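Local coordinates for putative type VI secretion protein (Escherichia coli, PDB 3U66) that is the cytoplasmic domain of TssL, an inner-membrane protein that probably helps build the type VI secretion machinery, at residues A[11-16]-A[62-67]; A[15-20]-A[68-73]; A[124-129]-A[157-162]; A[110-115]-A[149-154]; A[34-39]-A[85-90]. All coordinates share one frame; numbering follows the deposited sequence.

Contact 1: A[11-16]-A[62-67]; sequences QIFYPG and IMLYAF
Phe13 reaches from helix 11-16 into the side of helix 62-67, and most of the packing gathers round its ring. The far carbons of the ring, CE1, CE2 and CZ, do much of the touching. Phe13 CE2 lies 3.7 Å from CB of selenomethionine Met63, and Phe13 CE1 lies 3.8 Å from Phe67 CB. The side chains of Phe13 and Phe67 reach past one another from facing helices. Their ring centroids are 5.5 Å apart and the planes meet at 35°, an oblique pairing. Phe67 has CG anti to its backbone N (chi1 -174°), which sends its ring across to the facing helix. There the rim of the ring meets Gly16 edge-on, with Phe67 CZ 3.4 Å from Gly16 CA. Glycine presents bare backbone at this point, and the ring lies directly against it. The packing is looser toward Leu64, whose CD2 stays 4.1 Å from Phe13 CE1. A glycerol lies about 5 Å from the Leu64 side chain. The side of helix 11-16 turned away from the contact, with Tyr14, is the exposed one. The short axes run nearly parallel, at 12°, but stay 12.0 Å apart, so large aromatic side chains bridge the gap. Cys127 of helix 122-133 also touches Met63. This is aromatic core packing between two helices of the DotU/TssL helical bundle.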
# COMPACT_ATOMS: atom_id res chain seq x y z
N GLN A 11 -12.85 -8.06 1.17
CA GLN A 11 -14.17 -7.54 1.52
C GLN A 11 -14.04 -6.34 2.50
O GLN A 11 -14.80 -5.38 2.38
CB GLN A 11 -14.95 -8.64 2.25
CG GLN A 11 -16.14 -9.25 1.53
CD GLN A 11 -16.94 -10.18 2.45
OE1 GLN A 11 -16.80 -10.19 3.69
NE2 GLN A 11 -17.83 -10.96 1.85
N ILE A 12 -13.12 -6.45 3.49
CA ILE A 12 -12.84 -5.44 4.52
C ILE A 12 -12.19 -4.19 3.90
O ILE A 12 -12.52 -3.06 4.28
CB ILE A 12 -11.92 -5.99 5.67
CG1 ILE A 12 -12.21 -7.44 6.12
CG2 ILE A 12 -11.81 -5.04 6.84
CD1 ILE A 12 -13.50 -7.73 6.90
N PHE A 13 -11.21 -4.39 2.99
CA PHE A 13 -10.45 -3.29 2.39
C PHE A 13 -11.02 -2.70 1.12
O PHE A 13 -10.58 -1.62 0.74
CB PHE A 13 -8.98 -3.68 2.22
CG PHE A 13 -8.17 -3.81 3.49
CD1 PHE A 13 -7.80 -2.69 4.22
CD2 PHE A 13 -7.74 -5.06 3.94
CE1 PHE A 13 -7.05 -2.81 5.39
CE2 PHE A 13 -7.00 -5.18 5.11
CZ PHE A 13 -6.67 -4.06 5.83
N TYR A 14 -12.01 -3.37 0.47
CA TYR A 14 -12.64 -2.88 -0.78
C TYR A 14 -13.12 -1.42 -0.73
O TYR A 14 -12.71 -0.66 -1.60
CB TYR A 14 -13.76 -3.82 -1.29
CG TYR A 14 -13.30 -4.93 -2.20
CD1 TYR A 14 -12.51 -4.67 -3.32
CD2 TYR A 14 -13.76 -6.24 -2.03
CE1 TYR A 14 -12.10 -5.69 -4.17
CE2 TYR A 14 -13.36 -7.27 -2.87
CZ TYR A 14 -12.53 -6.99 -3.94
OH TYR A 14 -12.13 -7.99 -4.79
N PRO A 15 -13.91 -0.96 0.27
CA PRO A 15 -14.31 0.46 0.29
C PRO A 15 -13.11 1.43 0.27
O PRO A 15 -13.12 2.41 -0.49
CB PRO A 15 -15.13 0.59 1.58
CG PRO A 15 -15.59 -0.77 1.89
CD PRO A 15 -14.46 -1.66 1.46
N GLY A 16 -12.09 1.12 1.08
CA GLY A 16 -10.87 1.90 1.18
C GLY A 16 -10.05 1.86 -0.09
O GLY A 16 -9.58 2.90 -0.57
N ILE A 62 0.04 -5.83 9.62
CA ILE A 62 0.73 -5.70 8.33
C ILE A 62 -0.25 -5.23 7.23
O ILE A 62 0.06 -4.30 6.47
CB ILE A 62 1.66 -6.90 7.92
CG1 ILE A 62 2.07 -6.90 6.43
CG2 ILE A 62 1.05 -8.23 8.24
CD1 ILE A 62 2.92 -5.79 5.95
N MSE A 63 -1.45 -5.83 7.19
CA MSE A 63 -2.51 -5.45 6.23
C MSE A 63 -2.92 -3.98 6.39
O MSE A 63 -3.00 -3.26 5.39
CB MSE A 63 -3.73 -6.35 6.39
CG MSE A 63 -3.60 -7.67 5.66
SE MSE A 63 -4.91 -8.95 6.33
CE MSE A 63 -5.57 -9.51 4.85
N LEU A 64 -3.12 -3.53 7.64
CA LEU A 64 -3.48 -2.15 7.97
C LEU A 64 -2.34 -1.17 7.72
O LEU A 64 -2.60 -0.02 7.36
CB LEU A 64 -3.98 -2.05 9.41
CG LEU A 64 -5.38 -2.60 9.67
CD1 LEU A 64 -5.55 -3.01 11.12
CD2 LEU A 64 -6.46 -1.60 9.26
N TYR A 65 -1.08 -1.63 7.90
CA TYR A 65 0.12 -0.83 7.67
C TYR A 65 0.23 -0.50 6.18
O TYR A 65 0.33 0.68 5.83
CB TYR A 65 1.38 -1.58 8.15
CG TYR A 65 2.64 -0.74 8.11
CD1 TYR A 65 3.47 -0.73 6.99
CD2 TYR A 65 3.01 0.04 9.20
CE1 TYR A 65 4.61 0.06 6.95
CE2 TYR A 65 4.16 0.83 9.17
CZ TYR A 65 4.95 0.84 8.04
OH TYR A 65 6.07 1.62 7.99
N ALA A 66 0.15 -1.54 5.32
CA ALA A 66 0.21 -1.42 3.86
C ALA A 66 -0.88 -0.49 3.37
O ALA A 66 -0.60 0.36 2.53
CB ALA A 66 0.07 -2.79 3.21
N PHE A 67 -2.09 -0.60 3.94
CA PHE A 67 -3.21 0.28 3.58
C PHE A 67 -2.96 1.74 3.97
O PHE A 67 -3.29 2.63 3.17
CB PHE A 67 -4.54 -0.21 4.15
CG PHE A 67 -5.71 0.61 3.68
CD1 PHE A 67 -6.29 0.36 2.44
CD2 PHE A 67 -6.23 1.64 4.45
CE1 PHE A 67 -7.36 1.12 1.99
CE2 PHE A 67 -7.30 2.40 4.00
CZ PHE A 67 -7.86 2.14 2.77

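Contact 2: A[15-20]-A[68-73]; sequences PGWLMV and CALLDE
Val20 and Leu70 meet by aliphatic packing, with Val20 CG2 resting 3.8 Å from Leu70 CG. The two side chains cross at about a right angle. The other branch of Val20 turns to the next leucine, and Val20 CG1 sits 3.8 Å from Leu71 CD1. One valine therefore serves two neighbouring leucines. Both leucines have CG anti to the backbone N (chi1 168° for Leu70), which carries their methyls across to helix 15-20. Selenomethionine Met19 extends the same apolar packing. It bends at its last torsion, and Met19 CE touches Leu71 CD2 at 3.5 Å. The same side chain also packs against Arg38 and Leu42 of helix 32-52. The segments run in the same general direction, 25° apart, with axes 10.3 Å from each other. They belong to helices 7-24 and 57-76 of the DotU-family helical bundle, and this contact is part of its buried interior. Aromatic packing is slight: Trp17 CD1 comes obliquely to 4.0 Å from Leu70 CD2. Polar groups on helix 68-73 bond elsewhere. Asp72 accepts bonds from the backbone N of Leu93 and Gln94, and Glu73 from those of Thr137 and Gly138.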
# COMPACT_ATOMS: atom_id res chain seq x y z
N PRO A 15 -13.91 -0.96 0.27
CA PRO A 15 -14.31 0.46 0.29
C PRO A 15 -13.11 1.43 0.27
O PRO A 15 -13.12 2.41 -0.49
CB PRO A 15 -15.13 0.59 1.58
CG PRO A 15 -15.59 -0.77 1.89
CD PRO A 15 -14.46 -1.66 1.46
N GLY A 16 -12.09 1.12 1.08
CA GLY A 16 -10.87 1.90 1.18
C GLY A 16 -10.05 1.86 -0.09
O GLY A 16 -9.58 2.90 -0.57
N TRP A 17 -9.90 0.65 -0.66
CA TRP A 17 -9.21 0.43 -1.92
C TRP A 17 -9.84 1.21 -3.07
O TRP A 17 -9.11 1.79 -3.88
CB TRP A 17 -9.14 -1.06 -2.27
CG TRP A 17 -8.12 -1.84 -1.49
CD1 TRP A 17 -7.02 -1.35 -0.83
CD2 TRP A 17 -8.08 -3.27 -1.32
NE1 TRP A 17 -6.33 -2.38 -0.24
CE2 TRP A 17 -6.94 -3.57 -0.54
CE3 TRP A 17 -8.93 -4.32 -1.73
CZ2 TRP A 17 -6.63 -4.88 -0.15
CZ3 TRP A 17 -8.60 -5.61 -1.37
CH2 TRP A 17 -7.46 -5.89 -0.58
N LEU A 18 -11.19 1.27 -3.11
CA LEU A 18 -11.90 2.02 -4.13
C LEU A 18 -11.66 3.52 -3.94
O LEU A 18 -11.43 4.23 -4.92
CB LEU A 18 -13.39 1.66 -4.16
CG LEU A 18 -14.24 2.23 -5.32
CD1 LEU A 18 -13.79 1.69 -6.70
CD2 LEU A 18 -15.72 1.95 -5.09
N MSE A 19 -11.64 3.99 -2.66
CA MSE A 19 -11.37 5.38 -2.28
C MSE A 19 -9.98 5.83 -2.73
O MSE A 19 -9.87 6.91 -3.30
CB MSE A 19 -11.59 5.58 -0.78
CG MSE A 19 -11.33 7.02 -0.26
SE MSE A 19 -10.96 7.16 1.69
CE MSE A 19 -9.88 5.57 1.92
N VAL A 20 -8.93 5.00 -2.50
CA VAL A 20 -7.56 5.33 -2.94
C VAL A 20 -7.48 5.38 -4.47
O VAL A 20 -6.87 6.30 -5.01
CB VAL A 20 -6.36 4.58 -2.27
CG1 VAL A 20 -6.71 3.97 -0.92
CG2 VAL A 20 -5.70 3.56 -3.19
N CYS A 68 -2.45 1.99 5.21
CA CYS A 68 -2.13 3.33 5.71
C CYS A 68 -1.09 3.97 4.79
O CYS A 68 -1.28 5.08 4.33
CB CYS A 68 -1.65 3.28 7.15
SG CYS A 68 -2.98 3.17 8.38
N ALA A 69 -0.02 3.21 4.48
CA ALA A 69 1.08 3.61 3.59
C ALA A 69 0.58 3.87 2.17
O ALA A 69 1.07 4.80 1.52
CB ALA A 69 2.14 2.52 3.57
N LEU A 70 -0.41 3.08 1.70
CA LEU A 70 -1.01 3.23 0.37
C LEU A 70 -1.83 4.53 0.30
O LEU A 70 -1.59 5.37 -0.58
CB LEU A 70 -1.85 1.97 -0.02
CG LEU A 70 -2.79 2.02 -1.24
CD1 LEU A 70 -2.03 2.25 -2.55
CD2 LEU A 70 -3.62 0.76 -1.32
N LEU A 71 -2.76 4.71 1.24
CA LEU A 71 -3.63 5.89 1.35
C LEU A 71 -2.86 7.19 1.59
O LEU A 71 -3.17 8.18 0.93
CB LEU A 71 -4.69 5.65 2.45
CG LEU A 71 -5.81 6.67 2.62
CD1 LEU A 71 -6.47 7.06 1.29
CD2 LEU A 71 -6.84 6.13 3.56
N ASP A 72 -1.84 7.19 2.49
CA ASP A 72 -0.99 8.36 2.75
C ASP A 72 -0.26 8.81 1.49
O ASP A 72 -0.25 10.01 1.19
CB ASP A 72 0.04 8.07 3.87
CG ASP A 72 -0.50 8.06 5.28
OD1 ASP A 72 -1.48 8.77 5.56
OD2 ASP A 72 0.10 7.37 6.13
N GLU A 73 0.35 7.86 0.75
CA GLU A 73 1.09 8.14 -0.48
C GLU A 73 0.22 8.72 -1.60
O GLU A 73 0.65 9.66 -2.26
CB GLU A 73 1.86 6.90 -0.97
CG GLU A 73 2.97 7.24 -1.95
CD GLU A 73 3.41 6.07 -2.80
OE1 GLU A 73 2.70 5.72 -3.77
OE2 GLU A 73 4.47 5.49 -2.47

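Contact 3: A[124-129]-A[157-162]; sequences VLTCLC and ARVPAF
Leu125 is the first residue of helix 124-129 to meet the loop 157-162. Its CD1 lies 4.1 Å from Arg158 CB, beside the root of that long side chain. The Arg158 guanidinium turns elsewhere and bonds to the carbonyl O of Leu115. Next comes Thr126. Its methyl, CG2, lies anti to the backbone N (OG1 takes chi1 -60°), which points it at the edge of the Phe162 ring, 3.9 Å from Phe162 CE1. Its hydroxyl is held by the carbonyl of Val122. One turn past Leu125, Cys129 makes the central contact. Cys129 CB sits over the middle of the Phe162 ring, 3.6 Å from the centroid and 12° off the normal, in a CH-pi contact. Its sulfur approaches the same ring obliquely and packs against Val159. A type I turn from Val159 to Phe162 brings both residues to the helix. The loop follows helix 148-157 and lies on one flank of helix 122-133. Other residues of 124-129 pack against helices 7-24, 57-76 and 103-115.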
# COMPACT_ATOMS: atom_id res chain seq x y z
N VAL A 124 -2.46 -11.75 3.67
CA VAL A 124 -1.43 -10.70 3.81
C VAL A 124 -0.79 -10.44 2.44
O VAL A 124 -0.72 -9.28 2.03
CB VAL A 124 -0.40 -11.05 4.92
CG1 VAL A 124 0.79 -10.08 4.93
CG2 VAL A 124 -1.06 -11.10 6.29
N LEU A 125 -0.37 -11.51 1.72
CA LEU A 125 0.24 -11.45 0.38
C LEU A 125 -0.69 -10.82 -0.63
O LEU A 125 -0.21 -10.15 -1.55
CB LEU A 125 0.66 -12.84 -0.14
CG LEU A 125 1.83 -13.59 0.51
CD1 LEU A 125 2.16 -14.82 -0.29
CD2 LEU A 125 3.06 -12.73 0.64
N THR A 126 -2.02 -11.06 -0.48
CA THR A 126 -3.05 -10.51 -1.36
C THR A 126 -3.09 -9.00 -1.20
O THR A 126 -3.00 -8.27 -2.19
CB THR A 126 -4.40 -11.21 -1.11
OG1 THR A 126 -4.26 -12.61 -1.36
CG2 THR A 126 -5.54 -10.63 -1.96
N CYS A 127 -3.16 -8.53 0.06
CA CYS A 127 -3.20 -7.12 0.41
C CYS A 127 -1.96 -6.36 -0.05
O CYS A 127 -2.10 -5.24 -0.53
CB CYS A 127 -3.45 -6.95 1.90
SG CYS A 127 -5.13 -7.41 2.41
N LEU A 128 -0.78 -6.99 0.06
CA LEU A 128 0.49 -6.42 -0.39
C LEU A 128 0.54 -6.28 -1.92
O LEU A 128 1.16 -5.35 -2.45
CB LEU A 128 1.69 -7.23 0.15
CG LEU A 128 1.91 -7.21 1.67
CD1 LEU A 128 2.97 -8.20 2.06
CD2 LEU A 128 2.28 -5.82 2.17
N CYS A 129 -0.14 -7.21 -2.63
CA CYS A 129 -0.25 -7.18 -4.09
C CYS A 129 -1.22 -6.07 -4.49
O CYS A 129 -0.95 -5.32 -5.42
CB CYS A 129 -0.70 -8.53 -4.64
SG CYS A 129 0.60 -9.79 -4.63
N ALA A 157 4.64 -14.21 -7.88
CA ALA A 157 4.79 -15.65 -8.09
C ALA A 157 4.15 -16.51 -6.99
O ALA A 157 3.77 -17.66 -7.26
CB ALA A 157 6.26 -16.01 -8.25
N ARG A 158 4.04 -15.96 -5.77
CA ARG A 158 3.50 -16.68 -4.63
C ARG A 158 2.01 -16.53 -4.39
O ARG A 158 1.47 -17.18 -3.49
CB ARG A 158 4.34 -16.43 -3.38
CG ARG A 158 5.25 -17.60 -3.10
CD ARG A 158 6.57 -17.17 -2.55
NE ARG A 158 6.58 -17.17 -1.10
CZ ARG A 158 7.59 -16.71 -0.37
NH1 ARG A 158 8.66 -16.19 -0.96
NH2 ARG A 158 7.53 -16.74 0.96
N VAL A 159 1.33 -15.73 -5.23
CA VAL A 159 -0.12 -15.52 -5.15
C VAL A 159 -0.79 -15.83 -6.51
O VAL A 159 -0.39 -15.25 -7.53
CB VAL A 159 -0.51 -14.14 -4.52
CG1 VAL A 159 0.02 -12.99 -5.34
CG2 VAL A 159 -2.02 -14.01 -4.32
N PRO A 160 -1.74 -16.80 -6.56
CA PRO A 160 -2.36 -17.15 -7.86
C PRO A 160 -3.17 -16.04 -8.51
O PRO A 160 -3.14 -15.89 -9.73
CB PRO A 160 -3.24 -18.37 -7.53
CG PRO A 160 -3.50 -18.27 -6.07
CD PRO A 160 -2.29 -17.62 -5.46
N ALA A 161 -3.86 -15.23 -7.68
CA ALA A 161 -4.73 -14.13 -8.09
C ALA A 161 -3.98 -12.95 -8.78
O ALA A 161 -4.61 -12.06 -9.36
CB ALA A 161 -5.49 -13.62 -6.87
N PHE A 162 -2.65 -12.92 -8.67
CA PHE A 162 -1.86 -11.82 -9.18
C PHE A 162 -0.68 -12.23 -10.02
O PHE A 162 -0.09 -13.30 -9.83
CB PHE A 162 -1.38 -10.93 -8.02
CG PHE A 162 -2.49 -10.19 -7.31
CD1 PHE A 162 -3.16 -10.77 -6.24
CD2 PHE A 162 -2.87 -8.92 -7.72
CE1 PHE A 162 -4.21 -10.10 -5.61
CE2 PHE A 162 -3.90 -8.24 -7.08
CZ PHE A 162 -4.57 -8.84 -6.03

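Contact 4: A[110-115]-A[149-154]; sequences RIREQL and EDVIRA
Val151 places its two methyls over helix 110-115, one on Ile111 and one on Arg112. Val151 CG1 lies anti to the backbone N (chi1 174°) and meets Ile111 CG2 at 3.9 Å. Val151 CG2 rests on the aliphatic part of the arginine, 3.6 Å from Arg112 CD. The arginine chain crosses the valine at about a right angle. Arg112 bends at its second and third torsions, and its NE forms a salt bridge with Glu146, in the loop before helix 148-157. The arginine thus offers carbon to the valine and charge to the glutamate. The segments cross at 47° with axes 10.7 Å apart. In this DotU-family helical fold, helix 148-157 packs across helix 103-115. One turn further along, Leu115 takes over. Leu115 CD1 packs against Ala154 CB at 3.9 Å and also lies 3.9 Å from the carbonyl O of Val151. Its CD2 faces the backbone carbonyl group of Ala154, 4.0 Å from Ala154 O. Beside the small alanine, the leucine branches approach the backbone of helix 149-154. The contact is only partly buried, and Ile111 and Val151 form its inner side. Ile111 continues inward to Leu128 of helix 122-133. Val151 is also touched by Trp108 and Tyr140.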
# COMPACT_ATOMS: atom_id res chain seq x y z
N ARG A 110 9.30 -4.76 4.83
CA ARG A 110 8.26 -5.62 5.36
C ARG A 110 7.77 -6.65 4.34
O ARG A 110 7.44 -7.76 4.73
CB ARG A 110 7.10 -4.76 5.88
CG ARG A 110 5.98 -5.52 6.57
CD ARG A 110 6.13 -5.63 8.08
NE ARG A 110 6.17 -4.32 8.73
CZ ARG A 110 5.19 -3.76 9.45
NH1 ARG A 110 4.05 -4.42 9.63
NH2 ARG A 110 5.35 -2.57 9.99
N ILE A 111 7.72 -6.30 3.05
CA ILE A 111 7.33 -7.22 1.96
C ILE A 111 8.39 -8.33 1.80
O ILE A 111 8.04 -9.51 1.68
CB ILE A 111 7.01 -6.48 0.62
CG1 ILE A 111 5.70 -5.65 0.73
CG2 ILE A 111 6.92 -7.47 -0.58
CD1 ILE A 111 5.54 -4.52 -0.28
N ARG A 112 9.68 -7.95 1.88
CA ARG A 112 10.83 -8.85 1.77
C ARG A 112 10.90 -9.87 2.89
O ARG A 112 11.18 -11.04 2.61
CB ARG A 112 12.14 -8.06 1.65
CG ARG A 112 12.19 -7.13 0.45
CD ARG A 112 13.50 -7.17 -0.31
NE ARG A 112 14.67 -7.22 0.57
CZ ARG A 112 15.28 -6.15 1.07
NH1 ARG A 112 14.84 -4.93 0.79
NH2 ARG A 112 16.34 -6.30 1.85
N GLU A 113 10.64 -9.46 4.15
CA GLU A 113 10.66 -10.40 5.27
C GLU A 113 9.48 -11.37 5.26
O GLU A 113 9.57 -12.45 5.85
CB GLU A 113 10.92 -9.74 6.65
CG GLU A 113 10.16 -8.46 6.93
CD GLU A 113 10.94 -7.45 7.74
OE1 GLU A 113 12.11 -7.16 7.37
OE2 GLU A 113 10.39 -6.93 8.73
N GLN A 114 8.41 -11.01 4.54
CA GLN A 114 7.24 -11.87 4.33
C GLN A 114 7.61 -12.93 3.29
O GLN A 114 7.17 -14.08 3.40
CB GLN A 114 6.02 -11.06 3.86
CG GLN A 114 5.28 -10.33 4.98
CD GLN A 114 4.59 -11.25 5.96
OE1 GLN A 114 3.79 -12.11 5.61
NE2 GLN A 114 4.90 -11.09 7.23
N LEU A 115 8.44 -12.55 2.30
CA LEU A 115 8.93 -13.45 1.24
C LEU A 115 9.96 -14.46 1.76
O LEU A 115 10.11 -15.53 1.17
CB LEU A 115 9.49 -12.67 0.04
CG LEU A 115 8.47 -11.92 -0.84
CD1 LEU A 115 9.16 -11.18 -1.94
CD2 LEU A 115 7.43 -12.86 -1.44
N GLU A 149 11.78 -4.60 -9.19
CA GLU A 149 11.38 -5.49 -10.29
C GLU A 149 11.41 -6.97 -9.86
O GLU A 149 10.47 -7.71 -10.14
CB GLU A 149 12.31 -5.27 -11.49
N ASP A 150 12.46 -7.35 -9.10
CA ASP A 150 12.67 -8.70 -8.59
C ASP A 150 11.76 -9.04 -7.40
O ASP A 150 11.23 -10.15 -7.35
CB ASP A 150 14.16 -8.91 -8.25
CG ASP A 150 15.12 -8.61 -9.41
OD1 ASP A 150 14.68 -8.65 -10.58
OD2 ASP A 150 16.31 -8.36 -9.13
N VAL A 151 11.56 -8.09 -6.47
CA VAL A 151 10.68 -8.22 -5.30
C VAL A 151 9.21 -8.34 -5.76
O VAL A 151 8.48 -9.19 -5.24
CB VAL A 151 10.89 -7.06 -4.29
CG1 VAL A 151 9.87 -7.11 -3.15
CG2 VAL A 151 12.31 -7.07 -3.74
N ILE A 152 8.80 -7.52 -6.74
CA ILE A 152 7.45 -7.56 -7.33
C ILE A 152 7.19 -8.95 -7.96
O ILE A 152 6.20 -9.59 -7.59
CB ILE A 152 7.22 -6.39 -8.33
CG1 ILE A 152 7.17 -5.03 -7.59
CG2 ILE A 152 5.96 -6.60 -9.19
CD1 ILE A 152 7.26 -3.76 -8.47
N ARG A 153 8.12 -9.43 -8.83
CA ARG A 153 8.03 -10.74 -9.50
C ARG A 153 7.91 -11.90 -8.50
O ARG A 153 7.07 -12.78 -8.70
CB ARG A 153 9.24 -10.97 -10.41
CG ARG A 153 9.10 -10.34 -11.78
CD ARG A 153 10.42 -10.40 -12.54
NE ARG A 153 10.98 -9.06 -12.77
CZ ARG A 153 10.79 -8.36 -13.88
NH1 ARG A 153 10.07 -8.87 -14.88
NH2 ARG A 153 11.32 -7.16 -14.01
N ALA A 154 8.72 -11.87 -7.43
CA ALA A 154 8.75 -12.89 -6.38
C ALA A 154 7.46 -12.94 -5.58
O ALA A 154 6.98 -14.03 -5.28
CB ALA A 154 9.93 -12.64 -5.46

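Contact 5: A[34-39]-A[85-90]; sequences ALYRRA and WRTWQQ
Tyr36 juts from helix 34-39 with its ring edge against the flat face of Trp88. Tyr36 CD1 sits over the indole centre, 3.5 Å from Trp88 CE2. The planes stand at 89°, an edge-to-face (T-shaped) pair with centroids 4.8 Å apart when the five-membered ring is taken. Tyr36 CG lies anti to the backbone N (chi1 -167°), and this turns the ring toward the indole. Thr87 CG2 lies off-centre over one tyrosine face, 4.2 Å from the Tyr36 ring centroid, in a CH-pi contact. Thr87 OG1 bonds to Trp85 O from above the carbonyl plane. Leu35 CD2 is a bump between two indoles, 3.7 Å from Trp85 CZ3 and 3.8 Å from Trp88 CZ2. Ala39 CB meets the far corner of the Trp88 six-membered ring at CH2. Trp88 also packs on Asp72 and Val75 of helix 57-76 and Leu93 of helix 93-98. Segment 85-90 thus lies beside helix 32-52 and packs onto both of those helices.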
# COMPACT_ATOMS: atom_id res chain seq x y z
N ALA A 34 -11.86 16.59 6.20
CA ALA A 34 -13.05 15.74 6.15
C ALA A 34 -12.68 14.35 5.62
O ALA A 34 -13.24 13.35 6.07
CB ALA A 34 -14.11 16.38 5.27
N LEU A 35 -11.73 14.31 4.65
CA LEU A 35 -11.21 13.08 4.05
C LEU A 35 -10.35 12.29 5.06
O LEU A 35 -10.49 11.07 5.12
CB LEU A 35 -10.41 13.38 2.77
CG LEU A 35 -10.02 12.17 1.92
CD1 LEU A 35 -11.17 11.74 1.03
CD2 LEU A 35 -8.79 12.46 1.10
N TYR A 36 -9.50 12.99 5.83
CA TYR A 36 -8.65 12.39 6.87
C TYR A 36 -9.48 11.67 7.94
O TYR A 36 -9.06 10.61 8.42
CB TYR A 36 -7.77 13.48 7.53
CG TYR A 36 -6.64 12.93 8.37
CD1 TYR A 36 -5.40 12.63 7.81
CD2 TYR A 36 -6.80 12.73 9.74
CE1 TYR A 36 -4.35 12.13 8.58
CE2 TYR A 36 -5.76 12.23 10.53
CZ TYR A 36 -4.54 11.93 9.94
OH TYR A 36 -3.51 11.43 10.72
N ARG A 37 -10.64 12.22 8.27
CA ARG A 37 -11.55 11.70 9.26
C ARG A 37 -12.18 10.43 8.75
O ARG A 37 -12.22 9.46 9.49
CB ARG A 37 -12.64 12.73 9.53
CG ARG A 37 -12.20 13.90 10.37
CD ARG A 37 -13.42 14.68 10.78
NE ARG A 37 -13.75 14.51 12.19
CZ ARG A 37 -14.40 13.46 12.69
NH1 ARG A 37 -14.75 12.45 11.92
NH2 ARG A 37 -14.70 13.42 13.98
N ARG A 38 -12.68 10.42 7.51
CA ARG A 38 -13.26 9.26 6.83
C ARG A 38 -12.21 8.17 6.71
O ARG A 38 -12.49 7.03 7.04
CB ARG A 38 -13.80 9.66 5.45
CG ARG A 38 -15.07 8.91 5.05
CD ARG A 38 -14.84 7.88 3.95
NE ARG A 38 -14.60 8.52 2.66
CZ ARG A 38 -14.77 7.92 1.48
NH1 ARG A 38 -15.20 6.66 1.42
NH2 ARG A 38 -14.51 8.57 0.35
N ALA A 39 -10.96 8.56 6.33
CA ALA A 39 -9.80 7.66 6.23
C ALA A 39 -9.58 6.95 7.56
O ALA A 39 -9.51 5.72 7.58
CB ALA A 39 -8.56 8.46 5.86
N TRP A 85 -5.73 20.62 3.32
CA TRP A 85 -4.99 19.41 3.66
C TRP A 85 -3.93 19.75 4.68
O TRP A 85 -4.26 20.30 5.74
CB TRP A 85 -4.34 18.77 2.43
CG TRP A 85 -5.22 18.66 1.24
CD1 TRP A 85 -5.55 19.67 0.37
CD2 TRP A 85 -5.81 17.48 0.71
NE1 TRP A 85 -6.36 19.19 -0.62
CE2 TRP A 85 -6.52 17.85 -0.46
CE3 TRP A 85 -5.82 16.14 1.11
CZ2 TRP A 85 -7.21 16.93 -1.23
CZ3 TRP A 85 -6.53 15.23 0.34
CH2 TRP A 85 -7.18 15.63 -0.83
N ARG A 86 -2.64 19.45 4.38
CA ARG A 86 -1.47 19.66 5.25
C ARG A 86 -1.71 19.13 6.68
O ARG A 86 -1.00 19.47 7.62
CB ARG A 86 -1.00 21.11 5.22
N THR A 87 -2.73 18.27 6.81
CA THR A 87 -3.12 17.56 8.03
C THR A 87 -2.35 16.24 8.02
O THR A 87 -1.73 15.87 9.02
CB THR A 87 -4.65 17.35 8.06
OG1 THR A 87 -5.30 18.62 7.95
CG2 THR A 87 -5.13 16.64 9.34
N TRP A 88 -2.33 15.58 6.82
CA TRP A 88 -1.56 14.37 6.52
C TRP A 88 -0.09 14.80 6.49
O TRP A 88 0.74 14.22 7.19
CB TRP A 88 -1.94 13.75 5.16
CG TRP A 88 -3.39 13.59 4.89
CD1 TRP A 88 -4.31 14.59 4.73
CD2 TRP A 88 -4.07 12.38 4.59
NE1 TRP A 88 -5.53 14.07 4.42
CE2 TRP A 88 -5.42 12.71 4.31
CE3 TRP A 88 -3.68 11.04 4.54
CZ2 TRP A 88 -6.37 11.76 4.00
CZ3 TRP A 88 -4.64 10.10 4.23
CH2 TRP A 88 -5.97 10.47 3.98
N GLN A 89 0.21 15.87 5.71
CA GLN A 89 1.56 16.43 5.62
C GLN A 89 2.10 16.60 7.05
O GLN A 89 3.19 16.10 7.35
CB GLN A 89 1.57 17.74 4.82
N GLN A 90 1.30 17.23 7.95
CA GLN A 90 1.64 17.43 9.36
C GLN A 90 1.70 16.07 10.07
O GLN A 90 2.77 15.69 10.55
CB GLN A 90 0.64 18.37 10.05

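In the fold
From the N terminus, helix 7-24 opens contacts 1 and 2. Both close on helix 57-76, after the chain has passed through helix 32-52. They share Pro15 and Gly16 and follow one another along the same helix pair. Contact 5 starts inside that loop, on helix 32-52, and closes later at 85-90, so it crosses both. It meets contact 2 through Leu71, which touches Ala39 and Trp88. The C-terminal half holds a second crossing pair. Contact 4 opens at 110-115, contact 3 at 124-129, and they close in that order at 149-154 and 157-162. Arg158 to Leu115 joins these two. Cys127 links contact 3 to contacts 1 and 2. Contacts 3 and 5 lie on opposite sides of the chain's centre, their centres about 29 Å apart.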